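Local coordinates for acetoin utilization protein (Exiguobacterium sibiricum, PDB 2Q04) that probably transfers an acyl group from a coenzyme A thioester, as a GNAT-type acetyltransferase that may serve acetoin utilization, at residues 84-89 with 170-175; 128-133 with 185-190. One frame throughout, in Å; residues are numbered along the deposited sequence.

In the fold
From the N terminus, strand 71-79 leads into the loop that carries residues 84-89, and strand 95-103 returns to the sheet before helix 112-121 brings the chain to 128-133. Contact 1 closes the longer loop, with 80 residues between 84-89 and 170-175. Contact 2 pairs strand 130-135 with strand 182-187 across 51 residues. The segments alternate along the chain, so the contacts cross and do not nest. Their centres lie about 17 Å apart, yet they touch where Trp-87 packs on Leu-132. Together they tie the loop after strand 71-79, the central sheet of the acetyltransferase fold and the C-terminal part of the chain into one body.

Contact 1: 84-89 with 170-175; sequences YETWSE and TDDPEI. With CA (calcium ion), chain H; EDO (1,2-ethanediol), chain K.
Trp-87 carries the close-packed half of this contact, reaching the 170-175 segment with the far end of its six-membered ring. Trp-87 CZ2 lies 3.8 Å from Ile-175 CD1, an apolar touch in which the methyl comes in obliquely. Thr-170 OG1 meets the ring at its edge, near its plane, 3.8 Å from Trp-87 CH2. Thr-170 OG1 also accepts from Asp-172 N at 2.9 Å, forming an ST turn, and is hydrogen-bonded to Arg-203 O. Asp-172 approaches obliquely, its CG 4.0 Å from Trp-87 CZ2 and its carboxylate plane 62° from the indole. At the N-cap of helix 173-176, Asp-172 OD2 accepts from Ile-175 N at 3.3 Å, the donor lying above the carboxylate plane. Trp-87 CG, anti to the carbonyl carbon (chi1 -45°), turns the indole so that one face lies under Thr-86 CG2. The Thr-86 and Asp-172 side chains slide past each other, with Thr-86 CG2 near Asp-172 OD1.

The outer side is looser. Glu-85 and Glu-174 do not touch; one water donates to Glu-85 OE2 and Glu-174 OE1, 4.7 Å apart, and may ease their repulsion. Beyond the indole, Ser-88 O and Gly-90 O bind a calcium ion. Inward, the Trp-87 side chain packs on Leu-132 and Thr-134 of strand 130-135, on Leu-183 of strand 182-187 and on Arg-203 of helix 193-203, joining loop, sheet and C-terminal helix.

Contact 2: 128-133 with 185-190; sequences HYLILT and ARIGKH
His-128 offers one face of its imidazole to His-190, whose ring lies over it in an offset stack, centroids 4.7 Å apart and planes 20° from parallel. His-190 ND1 sits over that face toward the rim, and its CB makes a CH-pi contact 4.2 Å from the centroid of the His-128 ring. With CG anti to the carbonyl carbon (chi1 -64°), the His-128 ring is brought nearer to its partner although the CB points away. His-190 ND1 is buried here without a polar partner in the model. Were His-128 an alanine, the His-190 ring would probably lose its stacking mate and be freer to turn.

Beyond the stack, the chains pair as antiparallel strands, illustrating how a ladder sorts side chains by face. Ile-131 and Arg-186 form a hydrogen-bonded pair, with Ile-131 N to Arg-186 O at 2.8 Å and Arg-186 N to Ile-131 O at 2.6 Å. Just past the paired strands, Gly-188 N donates to Tyr-129 O at 3.1 Å; the absence of a side chain lets the glycine backbone come this close. A water also donates to Tyr-129 O and accepts from Arg-186 NH1, whose salt-bridge partner is Glu-127. Leu-130 lies alongside Ile-187, its CG 4.0 Å from Ile-187 CG1, while its CD2 reaches Ala-185 CB. Ala-185 CB also meets Leu-132 CB at 3.9 Å.

The face bearing Leu-130, Ala-185 and Ile-187 packs on helix 193-203 through Val-195, Val-196 and Phe-199. On the other face, Ile-131 and Arg-186 meet Met-121 of helix 112-121. Within the sheet, strand 130-135 lies between 182-187 and 95-103, antiparallel to the first and parallel to the second.

Contact 1: 84-89 with 170-175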
ATOM      1  N   TYR A  84       0.544  14.983  -8.478  1.00 58.54           N
ATOM      2  CA  TYR A  84       0.326  16.221  -7.725  1.00 59.21           C
ATOM      3  C   TYR A  84       0.741  16.100  -6.236  1.00 59.83           C
ATOM      4  O   TYR A  84       0.366  16.931  -5.402  1.00 59.49           O
ATOM      5  CB  TYR A  84      -1.136  16.666  -7.860  1.00 58.99           C
ATOM      6  CG  TYR A  84      -1.506  17.020  -9.283  1.00 58.51           C
ATOM      7  CD1 TYR A  84      -0.957  18.139  -9.900  1.00 58.20           C
ATOM      8  CD2 TYR A  84      -2.359  16.206 -10.030  1.00 59.34           C
ATOM      9  CE1 TYR A  84      -1.270  18.467 -11.224  1.00 60.17           C
ATOM     10  CE2 TYR A  84      -2.675  16.515 -11.355  1.00 58.70           C
ATOM     11  CZ  TYR A  84      -2.122  17.655 -11.947  1.00 60.89           C
ATOM     12  OH  TYR A  84      -2.429  17.984 -13.265  1.00 61.47           O
ATOM     13  N   GLU A  85       1.538  15.083  -5.936  1.00 60.64           N
ATOM     14  CA  GLU A  85       2.190  14.965  -4.636  1.00 62.19           C
ATOM     15  C   GLU A  85       3.692  14.969  -4.882  1.00 61.56           C
ATOM     16  O   GLU A  85       4.131  14.761  -6.007  1.00 61.19           O
ATOM     17  CB  GLU A  85       1.759  13.673  -3.922  1.00 62.65           C
ATOM     18  CG  GLU A  85       0.270  13.665  -3.485  1.00 65.24           C
ATOM     19  CD  GLU A  85      -0.061  12.528  -2.494  1.00 65.41           C
ATOM     20  OE1 GLU A  85       0.659  11.495  -2.489  1.00 73.72           O
ATOM     21  OE2 GLU A  85      -1.043  12.675  -1.724  1.00 74.14           O
ATOM     22  N   THR A  86       4.478  15.214  -3.840  1.00 61.17           N
ATOM     23  CA  THR A  86       5.938  15.385  -4.017  1.00 61.54           C
ATOM     24  C   THR A  86       6.669  14.095  -4.430  1.00 60.52           C
ATOM     25  O   THR A  86       7.704  14.149  -5.090  1.00 60.82           O
ATOM     26  CB  THR A  86       6.619  15.980  -2.742  1.00 62.32           C
ATOM     27  OG1 THR A  86       8.005  16.261  -3.024  1.00 66.14           O
ATOM     28  CG2 THR A  86       6.527  15.027  -1.570  1.00 61.58           C
ATOM     29  N   TRP A  87       6.071  12.952  -4.143  1.00 59.40           N
ATOM     30  CA  TRP A  87       6.740  11.664  -4.346  1.00 58.58           C
ATOM     31  C   TRP A  87       6.908  11.272  -5.843  1.00 57.18           C
ATOM     32  O   TRP A  87       7.638  10.341  -6.154  1.00 56.89           O
ATOM     33  CB  TRP A  87       5.992  10.564  -3.574  1.00 59.44           C
ATOM     34  CG  TRP A  87       5.654  10.994  -2.208  1.00 59.38           C
ATOM     35  CD1 TRP A  87       4.418  11.347  -1.744  1.00 60.03           C
ATOM     36  CD2 TRP A  87       6.576  11.310  -1.167  1.00 60.07           C
ATOM     37  NE1 TRP A  87       4.509  11.802  -0.455  1.00 59.68           N
ATOM     38  CE2 TRP A  87       5.825  11.796  -0.075  1.00 62.11           C
ATOM     39  CE3 TRP A  87       7.964  11.211  -1.040  1.00 59.28           C
ATOM     40  CZ2 TRP A  87       6.420  12.184   1.130  1.00 60.18           C
ATOM     41  CZ3 TRP A  87       8.551  11.590   0.158  1.00 59.40           C
ATOM     42  CH2 TRP A  87       7.777  12.076   1.224  1.00 60.48           C
ATOM     43  N   SER A  88       6.294  12.043  -6.751  1.00 56.12           N
ATOM     44  CA  SER A  88       6.351  11.737  -8.179  1.00 54.91           C
ATOM     45  C   SER A  88       7.350  12.617  -8.934  1.00 54.58           C
ATOM     46  O   SER A  88       7.508  12.473 -10.136  1.00 54.76           O
ATOM     47  CB  SER A  88       4.962  11.886  -8.812  1.00 54.80           C
ATOM     48  OG  SER A  88       4.512  13.224  -8.759  1.00 54.52           O
ATOM     49  N   GLU A  89       8.023  13.514  -8.231  1.00 54.59           N
ATOM     50  CA  GLU A  89       8.979  14.425  -8.880  1.00 55.13           C
ATOM     51  C   GLU A  89      10.108  13.670  -9.597  1.00 55.62           C
ATOM     52  O   GLU A  89      10.518  12.588  -9.169  1.00 56.80           O
ATOM     53  CB  GLU A  89       9.589  15.376  -7.862  1.00 55.17           C
ATOM     54  CG  GLU A  89       8.752  16.557  -7.537  1.00 55.93           C
ATOM     55  CD  GLU A  89       9.537  17.651  -6.857  1.00 56.92           C
ATOM     56  OE1 GLU A  89      10.771  17.494  -6.686  1.00 58.44           O
ATOM     57  OE2 GLU A  89       8.931  18.679  -6.518  1.00 57.38           O
ATOM     58  N   THR A 170      11.081  12.638   7.183  1.00 56.43           N
ATOM     59  CA  THR A 170      10.809  13.508   6.051  1.00 56.55           C
ATOM     60  C   THR A 170      10.459  14.918   6.520  1.00 56.61           C
ATOM     61  O   THR A 170       9.978  15.110   7.637  1.00 56.66           O
ATOM     62  CB  THR A 170       9.644  12.982   5.210  1.00 56.07           C
ATOM     63  OG1 THR A 170       9.387  13.885   4.135  1.00 55.94           O
ATOM     64  CG2 THR A 170       8.373  12.846   6.062  1.00 57.46           C
ATOM     65  N   ASP A 171      10.708  15.899   5.665  1.00 56.42           N
ATOM     66  CA  ASP A 171      10.293  17.257   5.942  1.00 56.12           C
ATOM     67  C   ASP A 171       9.030  17.621   5.146  1.00 56.08           C
ATOM     68  O   ASP A 171       8.657  18.788   5.059  1.00 56.02           O
ATOM     69  CB  ASP A 171      11.425  18.248   5.651  1.00 56.21           C
ATOM     70  CG  ASP A 171      11.875  18.225   4.206  1.00 54.77           C
ATOM     71  OD1 ASP A 171      11.140  17.692   3.344  1.00 55.86           O
ATOM     72  OD2 ASP A 171      12.962  18.755   3.930  1.00 54.02           O
ATOM     73  N   ASP A 172       8.386  16.614   4.559  1.00 56.48           N
ATOM     74  CA  ASP A 172       7.132  16.823   3.848  1.00 56.57           C
ATOM     75  C   ASP A 172       6.125  17.480   4.791  1.00 56.80           C
ATOM     76  O   ASP A 172       5.840  16.946   5.855  1.00 57.10           O
ATOM     77  CB  ASP A 172       6.565  15.497   3.349  1.00 56.22           C
ATOM     78  CG  ASP A 172       5.234  15.667   2.622  1.00 56.31           C
ATOM     79  OD1 ASP A 172       5.190  16.433   1.635  1.00 59.61           O
ATOM     80  OD2 ASP A 172       4.242  15.012   3.021  1.00 56.36           O
ATOM     81  N   PRO A 173       5.592  18.653   4.402  1.00 56.76           N
ATOM     82  CA  PRO A 173       4.685  19.392   5.273  1.00 56.74           C
ATOM     83  C   PRO A 173       3.498  18.561   5.796  1.00 56.84           C
ATOM     84  O   PRO A 173       3.210  18.595   6.976  1.00 56.96           O
ATOM     85  CB  PRO A 173       4.188  20.525   4.375  1.00 56.88           C
ATOM     86  CG  PRO A 173       5.262  20.719   3.394  1.00 56.81           C
ATOM     87  CD  PRO A 173       5.834  19.369   3.138  1.00 56.98           C
ATOM     88  N   GLU A 174       2.826  17.837   4.912  1.00 57.26           N
ATOM     89  CA  GLU A 174       1.633  17.070   5.303  1.00 58.37           C
ATOM     90  C   GLU A 174       1.970  15.972   6.323  1.00 57.60           C
ATOM     91  O   GLU A 174       1.292  15.827   7.345  1.00 58.02           O
ATOM     92  CB  GLU A 174       0.945  16.443   4.075  1.00 58.77           C
ATOM     93  CG  GLU A 174       0.055  17.420   3.272  1.00 62.60           C
ATOM     94  CD  GLU A 174      -0.545  16.777   2.002  1.00 62.28           C
ATOM     95  OE1 GLU A 174      -0.653  15.534   1.953  1.00 72.12           O
ATOM     96  OE2 GLU A 174      -0.927  17.517   1.077  1.00 70.42           O
ATOM     97  N   ILE A 175       2.995  15.197   6.037  1.00 57.07           N
ATOM     98  CA  ILE A 175       3.423  14.160   6.958  1.00 57.35           C
ATOM     99  C   ILE A 175       3.958  14.756   8.255  1.00 57.05           C
ATOM    100  O   ILE A 175       3.602  14.305   9.343  1.00 56.72           O
ATOM    101  CB  ILE A 175       4.489  13.264   6.326  1.00 58.01           C
ATOM    102  CG1 ILE A 175       3.837  12.340   5.305  1.00 58.27           C
ATOM    103  CG2 ILE A 175       5.203  12.437   7.403  1.00 59.82           C
ATOM    104  CD1 ILE A 175       4.799  11.585   4.494  1.00 62.37           C
TER
HETATM  105 CA    CA H 212       8.414  10.556 -11.530  1.00 68.69          CA
HETATM  106  C1  EDO K 215       8.425  12.874  10.817  1.00 48.68           C
HETATM  107  O1  EDO K 215       9.598  12.866   9.972  1.00 38.74           O
HETATM  108  C2  EDO K 215       7.499  11.714  10.427  1.00 48.59           C
HETATM  109  O2  EDO K 215       6.516  11.453  11.450  1.00 55.26           O
HETATM  110  O   HOH W   1      -2.482  13.441   0.717  1.00 51.81           O

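Contact 2: 128-133 with 185-190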
ATOM      1  N   HIS A 128      13.032  -4.793  -7.746  1.00 54.43           N
ATOM      2  CA  HIS A 128      13.606  -3.788  -8.634  1.00 54.59           C
ATOM      3  C   HIS A 128      13.069  -2.383  -8.339  1.00 54.26           C
ATOM      4  O   HIS A 128      13.512  -1.402  -8.941  1.00 52.82           O
ATOM      5  CB  HIS A 128      13.333  -4.155 -10.085  1.00 54.09           C
ATOM      6  CG  HIS A 128      13.991  -5.425 -10.517  1.00 55.36           C
ATOM      7  ND1 HIS A 128      15.229  -5.454 -11.124  1.00 55.22           N
ATOM      8  CD2 HIS A 128      13.596  -6.717 -10.406  1.00 54.56           C
ATOM      9  CE1 HIS A 128      15.559  -6.706 -11.383  1.00 55.10           C
ATOM     10  NE2 HIS A 128      14.587  -7.491 -10.955  1.00 55.35           N
ATOM     11  N   TYR A 129      12.128  -2.291  -7.401  1.00 55.20           N
ATOM     12  CA  TYR A 129      11.511  -1.011  -7.061  1.00 55.17           C
ATOM     13  C   TYR A 129      11.859  -0.561  -5.671  1.00 55.22           C
ATOM     14  O   TYR A 129      12.115  -1.374  -4.784  1.00 54.80           O
ATOM     15  CB  TYR A 129       9.988  -1.102  -7.175  1.00 55.27           C
ATOM     16  CG  TYR A 129       9.489  -1.290  -8.576  1.00 55.80           C
ATOM     17  CD1 TYR A 129       9.265  -0.197  -9.406  1.00 57.36           C
ATOM     18  CD2 TYR A 129       9.220  -2.550  -9.068  1.00 56.26           C
ATOM     19  CE1 TYR A 129       8.794  -0.366 -10.695  1.00 56.88           C
ATOM     20  CE2 TYR A 129       8.756  -2.735 -10.354  1.00 57.50           C
ATOM     21  CZ  TYR A 129       8.546  -1.644 -11.168  1.00 57.01           C
ATOM     22  OH  TYR A 129       8.083  -1.833 -12.459  1.00 56.20           O
ATOM     23  N   LEU A 130      11.934   0.752  -5.502  1.00 56.51           N
ATOM     24  CA  LEU A 130      11.904   1.359  -4.205  1.00 57.12           C
ATOM     25  C   LEU A 130      10.420   1.689  -3.933  1.00 57.95           C
ATOM     26  O   LEU A 130       9.823   2.547  -4.616  1.00 58.04           O
ATOM     27  CB  LEU A 130      12.777   2.639  -4.179  1.00 57.22           C
ATOM     28  CG  LEU A 130      12.998   3.290  -2.799  1.00 56.36           C
ATOM     29  CD1 LEU A 130      14.231   4.224  -2.803  1.00 55.67           C
ATOM     30  CD2 LEU A 130      11.748   4.042  -2.345  1.00 57.04           C
ATOM     31  N   ILE A 131       9.807   0.940  -3.016  1.00 57.67           N
ATOM     32  CA  ILE A 131       8.373   1.074  -2.751  1.00 57.61           C
ATOM     33  C   ILE A 131       8.132   1.927  -1.506  1.00 57.28           C
ATOM     34  O   ILE A 131       8.399   1.499  -0.388  1.00 57.49           O
ATOM     35  CB  ILE A 131       7.697  -0.330  -2.571  1.00 57.69           C
ATOM     36  CG1 ILE A 131       8.016  -1.229  -3.771  1.00 56.95           C
ATOM     37  CG2 ILE A 131       6.160  -0.185  -2.399  1.00 55.46           C
ATOM     38  CD1 ILE A 131       7.674  -2.698  -3.550  1.00 58.15           C
ATOM     39  N   LEU A 132       7.648   3.137  -1.710  1.00 57.04           N
ATOM     40  CA  LEU A 132       7.364   4.025  -0.614  1.00 56.80           C
ATOM     41  C   LEU A 132       5.879   4.047  -0.343  1.00 56.44           C
ATOM     42  O   LEU A 132       5.090   3.628  -1.172  1.00 57.14           O
ATOM     43  CB  LEU A 132       7.898   5.453  -0.912  1.00 56.84           C
ATOM     44  CG  LEU A 132       7.344   6.245  -2.136  1.00 57.18           C
ATOM     45  CD1 LEU A 132       5.945   6.812  -1.872  1.00 56.38           C
ATOM     46  CD2 LEU A 132       8.296   7.375  -2.491  1.00 56.89           C
ATOM     47  N   THR A 133       5.505   4.514   0.837  1.00 56.59           N
ATOM     48  CA  THR A 133       4.094   4.623   1.205  1.00 56.97           C
ATOM     49  C   THR A 133       3.912   5.735   2.234  1.00 56.40           C
ATOM     50  O   THR A 133       4.825   6.034   3.004  1.00 56.30           O
ATOM     51  CB  THR A 133       3.526   3.238   1.790  1.00 56.24           C
ATOM     52  OG1 THR A 133       2.123   3.151   1.552  1.00 57.69           O
ATOM     53  CG2 THR A 133       3.784   3.116   3.261  1.00 56.81           C
ATOM     54  N   ALA A 185       9.178   3.067   3.493  1.00 56.64           N
ATOM     55  CA  ALA A 185       9.599   2.590   2.191  1.00 57.14           C
ATOM     56  C   ALA A 185      10.371   1.284   2.247  1.00 56.96           C
ATOM     57  O   ALA A 185      11.103   1.028   3.176  1.00 57.31           O
ATOM     58  CB  ALA A 185      10.409   3.641   1.487  1.00 57.94           C
ATOM     59  N   ARG A 186      10.200   0.480   1.203  1.00 57.11           N
ATOM     60  CA  ARG A 186      10.917  -0.766   1.047  1.00 57.18           C
ATOM     61  C   ARG A 186      11.858  -0.637  -0.121  1.00 57.32           C
ATOM     62  O   ARG A 186      11.416  -0.446  -1.267  1.00 57.66           O
ATOM     63  CB  ARG A 186       9.937  -1.918   0.787  1.00 57.53           C
ATOM     64  CG  ARG A 186      10.600  -3.302   0.573  1.00 55.71           C
ATOM     65  CD  ARG A 186       9.580  -4.303   0.013  1.00 57.57           C
ATOM     66  NE  ARG A 186       9.934  -5.712   0.257  1.00 57.35           N
ATOM     67  CZ  ARG A 186      10.711  -6.448  -0.533  1.00 57.20           C
ATOM     68  NH1 ARG A 186      11.302  -5.911  -1.588  1.00 60.87           N
ATOM     69  NH2 ARG A 186      10.940  -7.711  -0.233  1.00 57.16           N
ATOM     70  N   ILE A 187      13.159  -0.695   0.159  1.00 57.21           N
ATOM     71  CA  ILE A 187      14.176  -0.612  -0.891  1.00 57.23           C
ATOM     72  C   ILE A 187      14.527  -2.012  -1.378  1.00 57.72           C
ATOM     73  O   ILE A 187      15.189  -2.781  -0.673  1.00 57.80           O
ATOM     74  CB  ILE A 187      15.472   0.088  -0.389  1.00 57.14           C
ATOM     75  CG1 ILE A 187      15.163   1.519   0.062  1.00 57.71           C
ATOM     76  CG2 ILE A 187      16.549   0.099  -1.508  1.00 56.70           C
ATOM     77  CD1 ILE A 187      16.304   2.187   0.814  1.00 57.45           C
ATOM     78  N   GLY A 188      14.076  -2.338  -2.588  1.00 57.60           N
ATOM     79  CA  GLY A 188      14.343  -3.627  -3.179  1.00 57.28           C
ATOM     80  C   GLY A 188      15.826  -3.953  -3.223  1.00 57.41           C
ATOM     81  O   GLY A 188      16.668  -3.061  -3.366  1.00 57.04           O
ATOM     82  N   LYS A 189      16.136  -5.245  -3.119  1.00 57.45           N
ATOM     83  CA  LYS A 189      17.518  -5.736  -3.107  1.00 57.51           C
ATOM     84  C   LYS A 189      18.303  -5.348  -4.378  1.00 57.12           C
ATOM     85  O   LYS A 189      19.532  -5.223  -4.339  1.00 57.27           O
ATOM     86  CB  LYS A 189      17.504  -7.277  -2.950  1.00 57.20           C
ATOM     87  CG  LYS A 189      18.864  -7.928  -2.958  1.00 60.01           C
ATOM     88  N   HIS A 190      17.587  -5.168  -5.500  1.00 57.02           N
ATOM     89  CA  HIS A 190      18.225  -4.818  -6.803  1.00 57.26           C
ATOM     90  C   HIS A 190      18.151  -3.329  -7.130  1.00 57.41           C
ATOM     91  O   HIS A 190      18.485  -2.927  -8.239  1.00 57.79           O
ATOM     92  CB  HIS A 190      17.541  -5.569  -7.969  1.00 57.26           C
ATOM     93  CG  HIS A 190      17.741  -7.042  -7.948  1.00 58.14           C
ATOM     94  ND1 HIS A 190      16.693  -7.931  -7.840  1.00 58.71           N
ATOM     95  CD2 HIS A 190      18.858  -7.792  -8.096  1.00 59.60           C
ATOM     96  CE1 HIS A 190      17.160  -9.166  -7.891  1.00 60.15           C
ATOM     97  NE2 HIS A 190      18.470  -9.111  -8.048  1.00 60.99           N
TER
HETATM   98  O   HOH W   2      16.079  -1.381 -10.024  1.00 54.81           O
HETATM   99  O   HOH W   3      10.628  -3.292  -3.167  1.00 37.64           O